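Local coordinates for protein sialidase B (Streptococcus pneumoniae TIGR4, PDB 4XJZ) that hydrolyses alpha-2,3, alpha-2,6 and alpha-2,8 glycosidic linkages to release terminal sialic acid from oligosaccharides, glycoproteins and glycolipids, at residues Arg207-Tyr212 against Leu629-Asp634; Gly584-Gly589 against Tyr604-Pro609. The protein carries 1 engineered substitution. One frame throughout, in Å; residues are numbered along the deposited sequence.

Contact 1 of 2, residues Arg207-Tyr212 against Leu629-Asp634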
ATOM      1  N   ARG A 207      -0.804   2.367  -1.278  1.00 13.25           N
ATOM      2  CA  ARG A 207       0.417   1.577  -1.405  1.00 12.43           C
ATOM      3  C   ARG A 207       1.558   2.385  -0.855  1.00 13.76           C
ATOM      4  O   ARG A 207       1.482   3.620  -0.785  1.00 12.33           O
ATOM      5  CB  ARG A 207       0.733   1.287  -2.874  1.00 12.51           C
ATOM      6  CG  ARG A 207      -0.231   0.379  -3.577  1.00 17.64           C
ATOM      7  CD  ARG A 207       0.019  -1.041  -3.179  1.00 17.68           C
ATOM      8  NE  ARG A 207       1.377  -1.523  -3.487  1.00 17.07           N
ATOM      9  CZ  ARG A 207       1.760  -1.981  -4.671  1.00 24.40           C
ATOM     10  NH1 ARG A 207       0.905  -1.982  -5.681  1.00 23.49           N
ATOM     11  NH2 ARG A 207       3.003  -2.420  -4.864  1.00 24.22           N
ATOM     12  N   ILE A 208       2.628   1.682  -0.502  1.00 12.53           N
ATOM     13  CA  ILE A 208       3.924   2.293  -0.169  1.00 11.64           C
ATOM     14  C   ILE A 208       3.892   3.157   1.094  1.00 12.40           C
ATOM     15  O   ILE A 208       4.112   4.376   1.038  1.00 12.84           O
ATOM     16  CB  ILE A 208       4.522   3.094  -1.367  1.00 12.73           C
ATOM     17  CG1 ILE A 208       4.195   2.458  -2.737  1.00 13.73           C
ATOM     18  CG2 ILE A 208       6.027   3.253  -1.212  1.00 14.55           C
ATOM     19  CD1 ILE A 208       4.693   1.013  -2.913  1.00 13.83           C
ATOM     20  N   PRO A 209       3.623   2.519   2.239  1.00 12.69           N
ATOM     21  CA  PRO A 209       3.511   3.248   3.512  1.00 12.64           C
ATOM     22  C   PRO A 209       4.843   3.736   4.039  1.00 14.71           C
ATOM     23  O   PRO A 209       5.874   3.117   3.799  1.00 14.91           O
ATOM     24  CB  PRO A 209       2.953   2.190   4.454  1.00 12.81           C
ATOM     25  CG  PRO A 209       3.470   0.886   3.910  1.00 14.92           C
ATOM     26  CD  PRO A 209       3.357   1.077   2.417  1.00 13.09           C
ATOM     27  N   THR A 210       4.809   4.843   4.784  1.00 11.96           N
ATOM     28  CA  THR A 210       5.992   5.320   5.482  1.00 12.07           C
ATOM     29  C   THR A 210       5.569   5.732   6.883  1.00 12.89           C
ATOM     30  O   THR A 210       4.401   6.047   7.118  1.00 14.30           O
ATOM     31  CB  THR A 210       6.642   6.542   4.816  1.00 14.06           C
ATOM     32  OG1 THR A 210       5.883   7.717   5.107  1.00 13.83           O
ATOM     33  CG2 THR A 210       6.742   6.387   3.296  1.00 12.90           C
ATOM     34  N   LEU A 211       6.536   5.753   7.793  1.00 11.85           N
ATOM     35  CA  LEU A 211       6.325   6.275   9.152  1.00 11.04           C
ATOM     36  C   LEU A 211       7.576   6.977   9.634  1.00 14.55           C
ATOM     37  O   LEU A 211       8.675   6.547   9.347  1.00 15.10           O
ATOM     38  CB  LEU A 211       6.023   5.142  10.135  1.00 11.92           C
ATOM     39  CG  LEU A 211       4.675   4.422  10.121  1.00 11.12           C
ATOM     40  CD1 LEU A 211       4.717   3.206  11.020  1.00 13.94           C
ATOM     41  CD2 LEU A 211       3.538   5.388  10.552  1.00 12.09           C
ATOM     42  N   TYR A 212       7.409   8.028  10.431  1.00 12.82           N
ATOM     43  CA  TYR A 212       8.566   8.724  10.962  1.00 13.04           C
ATOM     44  C   TYR A 212       8.130   9.440  12.220  1.00 12.50           C
ATOM     45  O   TYR A 212       7.124  10.154  12.206  1.00 13.65           O
ATOM     46  CB  TYR A 212       9.079   9.730   9.934  1.00 15.30           C
ATOM     47  CG  TYR A 212      10.450  10.310  10.197  1.00 14.30           C
ATOM     48  CD1 TYR A 212      11.551   9.893   9.474  1.00 16.13           C
ATOM     49  CD2 TYR A 212      10.637  11.308  11.151  1.00 15.13           C
ATOM     50  CE1 TYR A 212      12.804  10.435   9.699  1.00 17.37           C
ATOM     51  CE2 TYR A 212      11.879  11.846  11.373  1.00 16.29           C
ATOM     52  CZ  TYR A 212      12.960  11.412  10.645  1.00 17.61           C
ATOM     53  OH  TYR A 212      14.210  11.968  10.867  1.00 17.45           O
ATOM     54  N   LEU A 629       3.334   0.067   9.895  1.00 13.45           N
ATOM     55  CA  LEU A 629       2.294   0.307   8.889  1.00 11.17           C
ATOM     56  C   LEU A 629       2.712  -0.478   7.657  1.00 10.73           C
ATOM     57  O   LEU A 629       3.800  -0.262   7.123  1.00 13.78           O
ATOM     58  CB  LEU A 629       2.186   1.804   8.552  1.00 13.23           C
ATOM     59  CG  LEU A 629       1.103   2.203   7.536  1.00 12.20           C
ATOM     60  CD1 LEU A 629      -0.306   1.926   8.051  1.00 11.52           C
ATOM     61  CD2 LEU A 629       1.260   3.681   7.152  1.00 12.58           C
ATOM     62  N   PHE A 630       1.857  -1.382   7.200  1.00 11.72           N
ATOM     63  CA  PHE A 630       2.318  -2.316   6.173  1.00 12.08           C
ATOM     64  C   PHE A 630       1.229  -2.766   5.220  1.00 11.79           C
ATOM     65  O   PHE A 630       0.048  -2.774   5.559  1.00 13.12           O
ATOM     66  CB  PHE A 630       2.932  -3.544   6.837  1.00 12.95           C
ATOM     67  CG  PHE A 630       1.949  -4.362   7.617  1.00 13.06           C
ATOM     68  CD1 PHE A 630       1.394  -5.502   7.052  1.00 16.95           C
ATOM     69  CD2 PHE A 630       1.581  -4.005   8.907  1.00 14.85           C
ATOM     70  CE1 PHE A 630       0.502  -6.285   7.756  1.00 20.07           C
ATOM     71  CE2 PHE A 630       0.663  -4.783   9.618  1.00 16.94           C
ATOM     72  CZ  PHE A 630       0.130  -5.937   9.026  1.00 18.70           C
ATOM     73  N   GLU A 631       1.651  -3.187   4.026  1.00 11.83           N
ATOM     74  CA  GLU A 631       0.755  -3.796   3.049  1.00 11.54           C
ATOM     75  C   GLU A 631       0.447  -5.238   3.426  1.00 11.55           C
ATOM     76  O   GLU A 631       1.304  -6.102   3.298  1.00 11.97           O
ATOM     77  CB  GLU A 631       1.411  -3.737   1.663  1.00 10.08           C
ATOM     78  CG  GLU A 631       1.582  -2.317   1.154  1.00 13.37           C
ATOM     79  CD  GLU A 631       2.374  -2.248  -0.142  1.00 14.43           C
ATOM     80  OE1 GLU A 631       3.068  -3.248  -0.483  1.00 14.24           O
ATOM     81  OE2 GLU A 631       2.308  -1.196  -0.807  1.00 12.56           O
ATOM     82  N   LYS A 632      -0.765  -5.507   3.911  1.00 12.15           N
ATOM     83  CA  LYS A 632      -1.121  -6.860   4.331  1.00 10.02           C
ATOM     84  C   LYS A 632      -1.729  -7.645   3.171  1.00 12.32           C
ATOM     85  O   LYS A 632      -2.883  -8.088   3.216  1.00 14.69           O
ATOM     86  CB  LYS A 632      -2.089  -6.854   5.527  1.00 12.92           C
ATOM     87  CG  LYS A 632      -2.115  -8.200   6.286  1.00 16.33           C
ATOM     88  CD  LYS A 632      -3.232  -8.278   7.348  1.00 14.34           C
ATOM     89  CE  LYS A 632      -3.292  -9.661   8.011  1.00 13.17           C
ATOM     90  NZ  LYS A 632      -2.096  -9.944   8.876  1.00 13.94           N
ATOM     91  N   TYR A 633      -0.927  -7.836   2.138  1.00 13.19           N
ATOM     92  CA  TYR A 633      -1.363  -8.618   0.976  1.00 13.26           C
ATOM     93  C   TYR A 633      -0.139  -8.899   0.143  1.00 13.21           C
ATOM     94  O   TYR A 633       0.900  -8.294   0.344  1.00 13.68           O
ATOM     95  CB  TYR A 633      -2.440  -7.874   0.175  1.00 13.47           C
ATOM     96  CG  TYR A 633      -1.969  -6.832  -0.812  1.00 12.19           C
ATOM     97  CD1 TYR A 633      -2.127  -7.040  -2.187  1.00 13.44           C
ATOM     98  CD2 TYR A 633      -1.429  -5.612  -0.391  1.00 13.06           C
ATOM     99  CE1 TYR A 633      -1.748  -6.102  -3.102  1.00 16.26           C
ATOM    100  CE2 TYR A 633      -1.030  -4.652  -1.317  1.00 13.07           C
ATOM    101  CZ  TYR A 633      -1.206  -4.903  -2.679  1.00 13.00           C
ATOM    102  OH  TYR A 633      -0.824  -3.999  -3.642  1.00 17.86           O
ATOM    103  N   ASP A 634      -0.245  -9.825  -0.800  1.00 12.67           N
ATOM    104  CA  ASP A 634       0.890 -10.065  -1.671  1.00 14.35           C
ATOM    105  C   ASP A 634       0.836  -9.079  -2.843  1.00 15.43           C
ATOM    106  O   ASP A 634       0.104  -9.278  -3.819  1.00 14.09           O
ATOM    107  CB  ASP A 634       0.916 -11.515  -2.148  1.00 12.15           C
ATOM    108  CG  ASP A 634       2.198 -11.850  -2.886  1.00 14.41           C
ATOM    109  OD1 ASP A 634       2.681 -10.986  -3.636  1.00 14.83           O
ATOM    110  OD2 ASP A 634       2.725 -12.975  -2.715  1.00 16.76           O
TER
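Arg207 and Ile208, the opening of the Arg-Ile-Pro motif of the sialidase beta-propeller, both give an N-H to Glu631 at the end of strand 626-631. The grip is tight: Ile208 N lies 2.9 Å from Glu631 OE2 in a nearly straight bond (167°), and Arg207 NE makes a salt bridge of 2.9 Å to the same OE2 from the opposite face of the carboxylate. A glutamate suits this place because its chain, extended beyond CG, carries the acid across to the loop, while its OE1 accepts from the backbone N of Tyr615, probably the nucleophile. Next to it, Pro209 sets its compact, apolar ring against the strand, its CB 3.5 Å from Leu629 CD2, and Leu211 CD1 reaches Leu629 CB at 3.8 Å.

Tyr633 makes the looser approach: its OH is 3.3 Å from Arg207 NE, but at a poor angle for a hydrogen bond. Bends at chi2 (-77°) and chi3 carry the guanidinium toward the pocket, where a dimethyl sulfoxide molecule lies close by; this arginine probably binds the substrate. The OH of Tyr633 lies over one guanidinium face, the ring plane almost perpendicular to it, and 3.1 Å from Arg207 CD.

Contact 2 of 2, residues Gly584-Gly589 against Tyr604-Pro609. Engineered in segment 604-609: Gly605 (natural residue Asp).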
ATOM      1  N   GLY A 584       5.287 -12.092   7.060  1.00 15.10           N
ATOM      2  CA  GLY A 584       5.907 -10.885   7.571  1.00 16.01           C
ATOM      3  C   GLY A 584       6.563 -11.106   8.923  1.00 14.07           C
ATOM      4  O   GLY A 584       6.034 -11.807   9.783  1.00 16.18           O
ATOM      5  N   GLN A 585       7.728 -10.492   9.095  1.00 13.36           N
ATOM      6  CA  GLN A 585       8.441 -10.539  10.363  1.00 13.86           C
ATOM      7  C   GLN A 585       9.079  -9.214  10.728  1.00 14.24           C
ATOM      8  O   GLN A 585       9.435  -8.407   9.870  1.00 14.14           O
ATOM      9  CB  GLN A 585       9.540 -11.609  10.333  1.00 19.13           C
ATOM     10  CG  GLN A 585       9.049 -13.042  10.179  1.00 16.09           C
ATOM     11  CD  GLN A 585      10.180 -14.045  10.307  1.00 20.34           C
ATOM     12  OE1 GLN A 585      11.356 -13.683  10.220  1.00 19.88           O
ATOM     13  NE2 GLN A 585       9.831 -15.310  10.514  1.00 25.20           N
ATOM     14  N   LEU A 586       9.202  -8.994  12.033  1.00 16.01           N
ATOM     15  CA  LEU A 586      10.170  -8.055  12.555  1.00 14.72           C
ATOM     16  C   LEU A 586      11.344  -8.905  13.037  1.00 15.13           C
ATOM     17  O   LEU A 586      11.144  -9.927  13.707  1.00 17.51           O
ATOM     18  CB  LEU A 586       9.591  -7.272  13.732  1.00 16.84           C
ATOM     19  CG  LEU A 586       8.410  -6.357  13.421  1.00 19.88           C
ATOM     20  CD1 LEU A 586       8.122  -5.422  14.592  1.00 22.25           C
ATOM     21  CD2 LEU A 586       8.679  -5.549  12.179  1.00 17.51           C
ATOM     22  N   VAL A 587      12.560  -8.499  12.689  1.00 15.82           N
ATOM     23  CA  VAL A 587      13.756  -9.251  13.071  1.00 16.79           C
ATOM     24  C   VAL A 587      14.643  -8.321  13.883  1.00 16.99           C
ATOM     25  O   VAL A 587      15.010  -7.235  13.416  1.00 18.15           O
ATOM     26  CB  VAL A 587      14.511  -9.785  11.839  1.00 19.38           C
ATOM     27  CG1 VAL A 587      15.669 -10.680  12.258  1.00 22.03           C
ATOM     28  CG2 VAL A 587      13.565 -10.554  10.939  1.00 20.60           C
ATOM     29  N   VAL A 588      14.945  -8.721  15.113  1.00 17.84           N
ATOM     30  CA  VAL A 588      15.749  -7.895  15.999  1.00 17.55           C
ATOM     31  C   VAL A 588      17.186  -8.380  15.954  1.00 19.83           C
ATOM     32  O   VAL A 588      17.458  -9.550  16.235  1.00 22.37           O
ATOM     33  CB  VAL A 588      15.242  -7.970  17.441  1.00 21.02           C
ATOM     34  CG1 VAL A 588      16.068  -7.054  18.347  1.00 22.08           C
ATOM     35  CG2 VAL A 588      13.775  -7.586  17.514  1.00 22.11           C
ATOM     36  N   GLY A 589      18.095  -7.489  15.579  1.00 19.22           N
ATOM     37  CA  GLY A 589      19.511  -7.819  15.568  1.00 20.95           C
ATOM     38  C   GLY A 589      20.280  -7.049  16.630  1.00 23.27           C
ATOM     39  O   GLY A 589      20.003  -5.876  16.886  1.00 21.92           O
ATOM     40  N   TYR A 604      10.047 -12.129  15.043  1.00 19.42           N
ATOM     41  CA  TYR A 604       8.637 -12.061  15.406  1.00 18.88           C
ATOM     42  C   TYR A 604       7.751 -12.145  14.174  1.00 19.14           C
ATOM     43  O   TYR A 604       7.858 -11.332  13.261  1.00 16.57           O
ATOM     44  CB  TYR A 604       8.324 -10.767  16.162  1.00 20.00           C
ATOM     45  CG  TYR A 604       6.834 -10.547  16.351  1.00 20.19           C
ATOM     46  CD1 TYR A 604       6.128 -11.254  17.308  1.00 19.16           C
ATOM     47  CD2 TYR A 604       6.138  -9.646  15.552  1.00 15.58           C
ATOM     48  CE1 TYR A 604       4.763 -11.070  17.472  1.00 20.59           C
ATOM     49  CE2 TYR A 604       4.778  -9.450  15.704  1.00 15.13           C
ATOM     50  CZ  TYR A 604       4.097 -10.165  16.667  1.00 20.59           C
ATOM     51  OH  TYR A 604       2.749  -9.982  16.818  1.00 19.28           O
ATOM     52  N   GLY A 605       6.857 -13.120  14.187  1.00 17.10           N
ATOM     53  CA  GLY A 605       5.945 -13.365  13.098  1.00 17.32           C
ATOM     54  C   GLY A 605       4.726 -12.429  13.218  1.00 18.08           C
ATOM     55  O   GLY A 605       3.950 -12.514  14.183  1.00 18.09           O
ATOM     56  N   ILE A 606       4.583 -11.514  12.297  1.00 14.17           N
ATOM     57  CA  ILE A 606       3.517 -10.495  12.335  1.00 16.73           C
ATOM     58  C   ILE A 606       2.144 -11.138  12.133  1.00 14.85           C
ATOM     59  O   ILE A 606       1.151 -10.763  12.760  1.00 17.43           O
ATOM     60  CB  ILE A 606       3.760  -9.382  11.287  1.00 17.53           C
ATOM     61  CG1 ILE A 606       5.019  -8.573  11.627  1.00 22.58           C
ATOM     62  CG2 ILE A 606       2.529  -8.467  11.166  1.00 18.63           C
ATOM     63  CD1 ILE A 606       5.465  -7.647  10.516  1.00 24.60           C
ATOM     64  N   ASP A 607       2.063 -12.193  11.323  1.00 14.96           N
ATOM     65  CA  ASP A 607       0.871 -13.015  11.225  1.00 15.31           C
ATOM     66  C   ASP A 607       1.356 -14.325  10.609  1.00 18.14           C
ATOM     67  O   ASP A 607       2.566 -14.544  10.515  1.00 20.33           O
ATOM     68  CB  ASP A 607      -0.187 -12.325  10.348  1.00 15.18           C
ATOM     69  CG  ASP A 607      -1.590 -12.885  10.554  1.00 15.45           C
ATOM     70  OD1 ASP A 607      -1.728 -13.979  11.147  1.00 15.37           O
ATOM     71  OD2 ASP A 607      -2.562 -12.242  10.090  1.00 16.33           O
ATOM     72  N   LEU A 608       0.431 -15.181  10.182  1.00 16.23           N
ATOM     73  CA  LEU A 608       0.792 -16.498   9.651  1.00 17.90           C
ATOM     74  C   LEU A 608       1.785 -16.432   8.500  1.00 16.57           C
ATOM     75  O   LEU A 608       1.752 -15.503   7.685  1.00 19.96           O
ATOM     76  CB  LEU A 608      -0.456 -17.268   9.199  1.00 16.85           C
ATOM     77  CG  LEU A 608      -1.646 -17.305  10.161  1.00 18.78           C
ATOM     78  CD1 LEU A 608      -2.769 -18.200   9.633  1.00 18.72           C
ATOM     79  CD2 LEU A 608      -1.239 -17.733  11.564  1.00 21.17           C
ATOM     80  N   PRO A 609       2.670 -17.439   8.418  1.00 18.07           N
ATOM     81  CA  PRO A 609       3.606 -17.521   7.290  1.00 17.81           C
ATOM     82  C   PRO A 609       2.917 -17.431   5.918  1.00 14.51           C
ATOM     83  O   PRO A 609       3.515 -16.926   4.979  1.00 18.28           O
ATOM     84  CB  PRO A 609       4.254 -18.894   7.483  1.00 19.08           C
ATOM     85  CG  PRO A 609       4.217 -19.117   8.963  1.00 22.44           C
ATOM     86  CD  PRO A 609       2.908 -18.495   9.420  1.00 18.58           C
TER
HETATM   87  O   HOH W   1       2.299 -12.728   7.388  1.00 17.32           O
HETATM   88  O   HOH W   2       5.218 -14.457   9.568  1.00 20.66           O
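Ile606 leaves the end of a beta hairpin and folds its side chain back over Gly584 on the partner strand. Its CB lies 3.6 Å from Gly584 O, and CG1, set anti to its own carbonyl carbon (chi1 -66°), runs on past that same peptide. At the tip CD1 rests 3.9 Å from Gln585 N and meets Leu586 CD2 at 4.2 Å, the two chains crossing at about a right angle. A branched apolar residue fits here because it also packs against Tyr613 and Ile650, while Gly584 opposes it with backbone alone.

The strands are antiparallel. Leu586 and Tyr604 form a hydrogen-bonded pair, with Tyr604 N 2.8 Å from Leu586 O; their side chains share one face of the sheet and touch Leu652 and Leu657. The non-hydrogen-bonded pair beside it joins Gln585 to Gly605, an engineered residue replacing the natural aspartate. Just past the end of strand 597-605, Ile606 N donates to Gly584 O at 2.9 Å, standing well above the carbonyl plane. Where direct strand pairing ends and the chains diverge, water takes over: one molecule bridges Gly584 O to Asp607 O and another Gly584 N to Leu608 O, so these buried polar atoms keep hydrogen-bond partners.

How the contacts relate
From the N terminus, the chain first builds the lectin-like domain, then enters the propeller, where residues 207-212 follow strand 205-207. More than four hundred residues later, 629-634 return to them, so contact 1 closes a very long loop and joins the first propeller sheet to the three-stranded sheet 616-652 near the end of the chain, consistent with ring closure. Contact 2 closes a short hairpin, strands 584-592 and 597-605, wholly within that span; the two loops nest and do not cross. They also meet directly: Lys632 NZ forms a salt bridge of 2.6 Å with Asp607 OD2, which also accepts from Gly97 N, and Phe630 packs on Ile606.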